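Local coordinates for minor fimbrium anchoring subunit Mfa2 (Porphyromonas gingivalis, PDB 5NFI), which tethers the minor (Mfa1) fimbriae to the bacterial outer membrane through its interaction with Mfa1 and regulates fimbrial length, at residues Pro2-Thr13 and Ala129-Arg140. Sequence-based numbering, arbitrary orientation.
Sequences PRGVYVNFYSQT and ADQYIHTRANLR
Strands 3-10 and 133-138 pair in parallel, from Val5 beside Ile133 to Tyr10 beside Asn138, through a ladder of seven backbone hydrogen bonds. Strand 3-10 also pairs antiparallel with strand 56-60, and strand 133-151 with strand 113-122, so the contact joins the N-terminal strand into a sheet, consistent with the family's transthyretin-like beta-sandwich. Bridged residues share a face of the sheet. Val5, Val7 and Phe9 meet Ile133, Thr135 and Ala137: the Thr135 methyl CG2 lies 3.6 Å from Val5 CG1 and equally near Val7 CG2, and the Phe9 ring brings CD1 to 3.7 Å from Ala137 CB.

The other face is aromatic and polar. Tyr6 turns its edge toward the face of Tyr132 in an offset edge-to-face pair, planes 65° apart, and Tyr6 CB lies 3.4 Å from His134 ND1, a nitrogen hydrogen-bonded to Glu55. The guanidinium of Arg136 lies flat on one face of Tyr10, its CZ 3.6 Å from the ring centroid, while Asn138 CB makes a CH-pi contact with the opposite one. With chi1 at 67°, Tyr10 CG lies between the backbone N and the carbonyl carbon, and the ring reaches the partner strand's side chains.

Beyond the ladder, the Asn138 amide grips the backbone of Gln12 twice: ND2 gives a nearly straight bond to Gln12 O, and OD1 accepts from Gln12 N, which stands above the plane of the Asn138 side-chain carbonyl. Ser11 OG donates to Leu139 O at 2.6 Å. Side chains thus continue the pairing past the last backbone rung, while the Arg136 guanidinium, over the Tyr10 face, probably gains cation-pi attraction.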
ATOM      1  N   PRO A   2     -12.393   7.963 -33.755  1.00 84.37           N
ATOM      2  CA  PRO A   2     -11.830   7.402 -32.515  1.00 81.35           C
ATOM      3  C   PRO A   2     -11.421   8.480 -31.502  1.00 79.02           C
ATOM      4  O   PRO A   2     -10.994   9.567 -31.903  1.00 80.23           O
ATOM      5  CB  PRO A   2     -10.605   6.638 -33.012  1.00 82.35           C
ATOM      6  CG  PRO A   2     -10.120   7.472 -34.163  1.00 85.35           C
ATOM      7  CD  PRO A   2     -11.364   8.092 -34.805  1.00 86.53           C
ATOM      8  N   ARG A   3     -11.559   8.182 -30.209  1.00 75.57           N
ATOM      9  CA  ARG A   3     -11.238   9.149 -29.158  1.00 73.36           C
ATOM     10  C   ARG A   3     -10.579   8.507 -27.920  1.00 71.72           C
ATOM     11  O   ARG A   3     -10.675   7.293 -27.689  1.00 70.85           O
ATOM     12  CB  ARG A   3     -12.502   9.901 -28.725  1.00 72.34           C
ATOM     13  CG  ARG A   3     -13.362  10.448 -29.864  1.00 73.66           C
ATOM     14  CD  ARG A   3     -14.050  11.714 -29.436  1.00 73.38           C
ATOM     15  NE  ARG A   3     -13.076  12.755 -29.155  1.00 73.22           N
ATOM     16  CZ  ARG A   3     -13.399  13.959 -28.710  1.00 74.33           C
ATOM     17  NH1 ARG A   3     -14.673  14.255 -28.499  1.00 75.23           N
ATOM     18  NH2 ARG A   3     -12.457  14.864 -28.478  1.00 74.91           N
ATOM     19  N   GLY A   4      -9.928   9.335 -27.106  1.00 70.93           N
ATOM     20  CA  GLY A   4      -9.248   8.841 -25.929  1.00 68.31           C
ATOM     21  C   GLY A   4      -8.396   9.875 -25.228  1.00 67.36           C
ATOM     22  O   GLY A   4      -8.227  10.990 -25.712  1.00 67.90           O
ATOM     23  N   VAL A   5      -7.881   9.484 -24.065  1.00 65.78           N
ATOM     24  CA  VAL A   5      -7.025  10.328 -23.237  1.00 64.91           C
ATOM     25  C   VAL A   5      -5.602   9.802 -23.262  1.00 63.67           C
ATOM     26  O   VAL A   5      -5.383   8.635 -22.975  1.00 61.85           O
ATOM     27  CB  VAL A   5      -7.477  10.356 -21.748  1.00 72.84           C
ATOM     28  CG1 VAL A   5      -6.664  11.380 -20.970  1.00 72.69           C
ATOM     29  CG2 VAL A   5      -8.950  10.653 -21.631  1.00 73.31           C
ATOM     30  N   TYR A   6      -4.627  10.641 -23.583  1.00 64.21           N
ATOM     31  CA  TYR A   6      -3.252  10.224 -23.369  1.00 63.74           C
ATOM     32  C   TYR A   6      -2.877  10.541 -21.926  1.00 61.83           C
ATOM     33  O   TYR A   6      -3.146  11.632 -21.436  1.00 61.95           O
ATOM     34  CB  TYR A   6      -2.290  10.904 -24.343  1.00 66.73           C
ATOM     35  CG  TYR A   6      -2.409  10.409 -25.764  1.00 69.50           C
ATOM     36  CD1 TYR A   6      -1.868   9.185 -26.143  1.00 70.03           C
ATOM     37  CD2 TYR A   6      -3.054  11.172 -26.734  1.00 71.30           C
ATOM     38  CE1 TYR A   6      -1.979   8.734 -27.456  1.00 72.06           C
ATOM     39  CE2 TYR A   6      -3.163  10.731 -28.021  1.00 73.33           C
ATOM     40  CZ  TYR A   6      -2.628   9.513 -28.384  1.00 74.07           C
ATOM     41  OH  TYR A   6      -2.744   9.080 -29.691  1.00 76.74           O
ATOM     42  N   VAL A   7      -2.269   9.572 -21.251  1.00 60.09           N
ATOM     43  CA  VAL A   7      -1.911   9.728 -19.849  1.00 59.04           C
ATOM     44  C   VAL A   7      -0.424   9.508 -19.626  1.00 59.53           C
ATOM     45  O   VAL A   7       0.158   8.528 -20.092  1.00 58.86           O
ATOM     46  CB  VAL A   7      -2.691   8.761 -18.943  1.00 55.23           C
ATOM     47  CG1 VAL A   7      -2.285   8.963 -17.501  1.00 60.17           C
ATOM     48  CG2 VAL A   7      -4.182   8.980 -19.088  1.00 55.25           C
ATOM     49  N   ASN A   8       0.175  10.457 -18.917  1.00 61.04           N
ATOM     50  CA  ASN A   8       1.569  10.408 -18.536  1.00 61.83           C
ATOM     51  C   ASN A   8       1.710  10.025 -17.067  1.00 61.23           C
ATOM     52  O   ASN A   8       1.023  10.576 -16.197  1.00 60.34           O
ATOM     53  CB  ASN A   8       2.232  11.753 -18.782  1.00 63.42           C
ATOM     54  CG  ASN A   8       3.628  11.811 -18.225  1.00 64.32           C
ATOM     55  OD1 ASN A   8       3.840  12.223 -17.079  1.00 60.30           O
ATOM     56  ND2 ASN A   8       4.596  11.376 -19.026  1.00 65.57           N
ATOM     57  N   PHE A   9       2.596   9.088 -16.772  1.00 61.83           N
ATOM     58  CA  PHE A   9       2.677   8.632 -15.398  1.00 62.06           C
ATOM     59  C   PHE A   9       3.984   9.053 -14.777  1.00 64.15           C
ATOM     60  O   PHE A   9       5.063   8.812 -15.343  1.00 65.97           O
ATOM     61  CB  PHE A   9       2.494   7.115 -15.310  1.00 60.51           C
ATOM     62  CG  PHE A   9       1.113   6.649 -15.693  1.00 60.13           C
ATOM     63  CD1 PHE A   9       0.013   6.986 -14.918  1.00 59.28           C
ATOM     64  CD2 PHE A   9       0.912   5.871 -16.827  1.00 60.74           C
ATOM     65  CE1 PHE A   9      -1.261   6.553 -15.267  1.00 58.90           C
ATOM     66  CE2 PHE A   9      -0.358   5.426 -17.172  1.00 60.12           C
ATOM     67  CZ  PHE A   9      -1.445   5.765 -16.390  1.00 59.20           C
ATOM     68  N   TYR A  10       3.858   9.708 -13.620  1.00 64.07           N
ATOM     69  CA  TYR A  10       4.988  10.161 -12.824  1.00 64.33           C
ATOM     70  C   TYR A  10       4.818   9.741 -11.361  1.00 63.84           C
ATOM     71  O   TYR A  10       3.818   9.122 -10.991  1.00 62.35           O
ATOM     72  CB  TYR A  10       5.151  11.685 -12.944  1.00 64.96           C
ATOM     73  CG  TYR A  10       4.052  12.545 -12.335  1.00 63.17           C
ATOM     74  CD1 TYR A  10       2.837  12.722 -12.982  1.00 61.99           C
ATOM     75  CD2 TYR A  10       4.251  13.213 -11.126  1.00 63.04           C
ATOM     76  CE1 TYR A  10       1.842  13.534 -12.444  1.00 61.74           C
ATOM     77  CE2 TYR A  10       3.258  14.023 -10.571  1.00 62.58           C
ATOM     78  CZ  TYR A  10       2.056  14.183 -11.240  1.00 61.93           C
ATOM     79  OH  TYR A  10       1.062  14.983 -10.706  1.00 61.61           O
ATOM     80  N   SER A  11       5.805  10.062 -10.533  1.00 64.99           N
ATOM     81  CA  SER A  11       5.684   9.820  -9.105  1.00 64.75           C
ATOM     82  C   SER A  11       6.351  10.953  -8.338  1.00 68.08           C
ATOM     83  O   SER A  11       7.572  11.125  -8.372  1.00 69.11           O
ATOM     84  CB  SER A  11       6.292   8.476  -8.716  1.00 62.24           C
ATOM     85  OG  SER A  11       5.992   8.151  -7.365  1.00 60.51           O
ATOM     86  N   GLN A  12       5.527  11.738  -7.661  1.00 69.68           N
ATOM     87  CA  GLN A  12       6.011  12.847  -6.877  1.00 73.08           C
ATOM     88  C   GLN A  12       5.292  12.817  -5.554  1.00 73.49           C
ATOM     89  O   GLN A  12       4.086  13.039  -5.467  1.00 73.00           O
ATOM     90  CB  GLN A  12       5.794  14.169  -7.596  1.00 75.51           C
ATOM     91  CG  GLN A  12       6.416  15.333  -6.877  1.00 78.28           C
ATOM     92  CD  GLN A  12       6.672  16.502  -7.799  1.00 80.92           C
ATOM     93  OE1 GLN A  12       6.094  16.600  -8.887  1.00 80.62           O
ATOM     94  NE2 GLN A  12       7.555  17.396  -7.374  1.00 83.11           N
ATOM     95  N   THR A  13       6.053  12.551  -4.514  1.00 74.87           N
ATOM     96  CA  THR A  13       5.457  12.055  -3.299  1.00 73.88           C
ATOM     97  C   THR A  13       4.739  13.074  -2.411  1.00 75.06           C
ATOM     98  O   THR A  13       3.940  12.644  -1.569  1.00 74.41           O
ATOM     99  CB  THR A  13       6.504  11.371  -2.450  1.00 73.71           C
ATOM    100  OG1 THR A  13       5.847  10.719  -1.366  1.00 72.59           O
ATOM    101  CG2 THR A  13       7.510  12.383  -1.916  1.00 75.72           C
ATOM    102  N   ALA A 129     -13.422  20.954 -30.399  1.00103.23           N
ATOM    103  CA  ALA A 129     -12.918  19.961 -29.448  1.00103.64           C
ATOM    104  C   ALA A 129     -11.806  19.111 -30.002  1.00104.40           C
ATOM    105  O   ALA A 129     -11.947  18.449 -31.028  1.00104.63           O
ATOM    106  CB  ALA A 129     -14.012  19.083 -28.982  1.00103.02           C
ATOM    107  N   ASP A 130     -10.710  19.114 -29.266  1.00105.49           N
ATOM    108  CA  ASP A 130      -9.501  18.421 -29.653  1.00106.96           C
ATOM    109  C   ASP A 130      -9.666  16.938 -29.943  1.00107.63           C
ATOM    110  O   ASP A 130     -10.365  16.220 -29.233  1.00106.43           O
ATOM    111  CB  ASP A 130      -8.444  18.579 -28.557  1.00104.45           C
ATOM    112  CG  ASP A 130      -7.999  20.013 -28.377  1.00105.12           C
ATOM    113  OD1 ASP A 130      -7.670  20.660 -29.390  1.00107.20           O
ATOM    114  OD2 ASP A 130      -7.980  20.495 -27.222  1.00104.08           O
ATOM    115  N   GLN A 131      -9.079  16.539 -31.063  1.00110.37           N
ATOM    116  CA  GLN A 131      -8.246  15.352 -31.135  1.00109.32           C
ATOM    117  C   GLN A 131      -8.566  14.256 -30.141  1.00106.03           C
ATOM    118  O   GLN A 131      -9.661  13.690 -30.089  1.00105.85           O
ATOM    119  CB  GLN A 131      -6.803  15.798 -30.881  1.00111.03           C
ATOM    120  CG  GLN A 131      -5.719  15.218 -31.733  1.00113.16           C
ATOM    121  CD  GLN A 131      -4.363  15.469 -31.104  1.00113.67           C
ATOM    122  OE1 GLN A 131      -4.266  15.730 -29.901  1.00112.27           O
ATOM    123  NE2 GLN A 131      -3.315  15.420 -31.912  1.00115.61           N
ATOM    124  N   TYR A 132      -7.524  13.970 -29.373  1.00 99.94           N
ATOM    125  CA  TYR A 132      -7.565  13.276 -28.115  1.00 92.59           C
ATOM    126  C   TYR A 132      -7.162  14.317 -27.077  1.00 90.20           C
ATOM    127  O   TYR A 132      -6.625  15.366 -27.434  1.00 91.90           O
ATOM    128  CB  TYR A 132      -6.591  12.104 -28.105  1.00 89.05           C
ATOM    129  CG  TYR A 132      -6.677  11.187 -29.296  1.00 87.83           C
ATOM    130  CD1 TYR A 132      -6.022  11.494 -30.482  1.00 89.53           C
ATOM    131  CD2 TYR A 132      -7.389  10.000 -29.229  1.00 85.62           C
ATOM    132  CE1 TYR A 132      -6.094  10.652 -31.577  1.00 90.21           C
ATOM    133  CE2 TYR A 132      -7.462   9.149 -30.311  1.00 86.37           C
ATOM    134  CZ  TYR A 132      -6.812   9.478 -31.482  1.00 88.68           C
ATOM    135  OH  TYR A 132      -6.884   8.635 -32.564  1.00 89.79           O
ATOM    136  N   ILE A 133      -7.398  14.048 -25.801  1.00 86.63           N
ATOM    137  CA  ILE A 133      -6.923  14.959 -24.769  1.00 84.38           C
ATOM    138  C   ILE A 133      -5.708  14.366 -24.066  1.00 79.67           C
ATOM    139  O   ILE A 133      -5.286  13.248 -24.362  1.00 64.20           O
ATOM    140  CB  ILE A 133      -8.019  15.285 -23.743  1.00 84.62           C
ATOM    141  CG1 ILE A 133      -8.405  14.046 -22.946  1.00 63.36           C
ATOM    142  CG2 ILE A 133      -9.245  15.845 -24.440  1.00 66.90           C
ATOM    143  CD1 ILE A 133      -9.632  14.258 -22.109  1.00 62.98           C
ATOM    144  N   HIS A 134      -5.126  15.134 -23.156  1.00 76.26           N
ATOM    145  CA  HIS A 134      -3.980  14.661 -22.395  1.00 71.90           C
ATOM    146  C   HIS A 134      -4.162  14.938 -20.922  1.00 69.66           C
ATOM    147  O   HIS A 134      -4.944  15.806 -20.544  1.00 69.82           O
ATOM    148  CB  HIS A 134      -2.697  15.311 -22.889  1.00 71.70           C
ATOM    149  CG  HIS A 134      -2.347  14.943 -24.293  1.00 72.40           C
ATOM    150  ND1 HIS A 134      -1.268  14.146 -24.609  1.00 72.38           N
ATOM    151  CD2 HIS A 134      -2.941  15.255 -25.469  1.00 73.36           C
ATOM    152  CE1 HIS A 134      -1.207  13.989 -25.920  1.00 73.61           C
ATOM    153  NE2 HIS A 134      -2.211  14.652 -26.465  1.00 74.34           N
ATOM    154  N   THR A 135      -3.435  14.187 -20.101  1.00 68.60           N
ATOM    155  CA  THR A 135      -3.413  14.398 -18.668  1.00 69.33           C
ATOM    156  C   THR A 135      -2.205  13.684 -18.064  1.00 69.15           C
ATOM    157  O   THR A 135      -1.522  12.926 -18.750  1.00 69.26           O
ATOM    158  CB  THR A 135      -4.707  13.900 -18.002  1.00 69.54           C
ATOM    159  OG1 THR A 135      -4.756  14.336 -16.637  1.00 69.98           O
ATOM    160  CG2 THR A 135      -4.791  12.383 -18.054  1.00 68.18           C
ATOM    161  N   ARG A 136      -1.936  13.961 -16.789  1.00 68.84           N
ATOM    162  CA  ARG A 136      -0.882  13.306 -16.022  1.00 68.55           C
ATOM    163  C   ARG A 136      -1.499  12.663 -14.791  1.00 66.99           C
ATOM    164  O   ARG A 136      -2.533  13.132 -14.299  1.00 66.63           O
ATOM    165  CB  ARG A 136       0.200  14.300 -15.589  1.00 71.18           C
ATOM    166  CG  ARG A 136       0.913  14.968 -16.720  1.00 74.89           C
ATOM    167  CD  ARG A 136       1.891  16.041 -16.253  1.00 78.44           C
ATOM    168  NE  ARG A 136       3.091  15.510 -15.603  1.00 79.91           N
ATOM    169  CZ  ARG A 136       3.494  15.801 -14.361  1.00 80.92           C
ATOM    170  NH1 ARG A 136       2.796  16.634 -13.593  1.00 82.27           N
ATOM    171  NH2 ARG A 136       4.620  15.276 -13.890  1.00 80.74           N
ATOM    172  N   ALA A 137      -0.854  11.611 -14.284  1.00 65.72           N
ATOM    173  CA  ALA A 137      -1.290  10.952 -13.052  1.00 64.90           C
ATOM    174  C   ALA A 137      -0.109  10.640 -12.133  1.00 64.99           C
ATOM    175  O   ALA A 137       0.934  10.191 -12.595  1.00 65.63           O
ATOM    176  CB  ALA A 137      -2.049   9.684 -13.379  1.00 63.59           C
ATOM    177  N   ASN A 138      -0.280  10.873 -10.832  1.00 64.17           N
ATOM    178  CA  ASN A 138       0.790  10.661  -9.850  1.00 62.49           C
ATOM    179  C   ASN A 138       0.682   9.302  -9.150  1.00 59.87           C
ATOM    180  O   ASN A 138      -0.231   9.059  -8.353  1.00 58.62           O
ATOM    181  CB  ASN A 138       0.784  11.783  -8.813  1.00 63.19           C
ATOM    182  CG  ASN A 138       1.983  11.721  -7.852  1.00 63.22           C
ATOM    183  OD1 ASN A 138       2.719  10.732  -7.801  1.00 62.52           O
ATOM    184  ND2 ASN A 138       2.168  12.787  -7.083  1.00 64.21           N
ATOM    185  N   LEU A 139       1.625   8.419  -9.455  1.00 58.86           N
ATOM    186  CA  LEU A 139       1.636   7.102  -8.860  1.00 57.09           C
ATOM    187  C   LEU A 139       2.273   7.199  -7.490  1.00 57.67           C
ATOM    188  O   LEU A 139       3.423   7.642  -7.358  1.00 59.23           O
ATOM    189  CB  LEU A 139       2.394   6.102  -9.733  1.00 56.38           C
ATOM    190  CG  LEU A 139       1.745   5.724 -11.065  1.00 56.16           C
ATOM    191  CD1 LEU A 139       2.802   5.269 -12.046  1.00 56.50           C
ATOM    192  CD2 LEU A 139       0.714   4.626 -10.856  1.00 54.70           C
ATOM    193  N   ARG A 140       1.492   6.812  -6.481  1.00 56.27           N
ATOM    194  CA  ARG A 140       1.930   6.698  -5.111  1.00 55.07           C
ATOM    195  C   ARG A 140       2.104   5.229  -4.770  1.00 53.46           C
ATOM    196  O   ARG A 140       1.237   4.407  -5.084  1.00 52.47           O
ATOM    197  CB  ARG A 140       0.915   7.341  -4.172  1.00 55.53           C
ATOM    198  CG  ARG A 140       1.178   7.101  -2.688  1.00 55.23           C
ATOM    199  CD  ARG A 140       2.376   7.876  -2.131  1.00 48.72           C
ATOM    200  NE  ARG A 140       2.542   7.534  -0.721  1.00 53.32           N
ATOM    201  CZ  ARG A 140       3.669   7.075  -0.178  1.00 53.05           C
ATOM    202  NH1 ARG A 140       4.769   6.949  -0.910  1.00 53.09           N
ATOM    203  NH2 ARG A 140       3.700   6.757   1.105  1.00 48.35           N
TER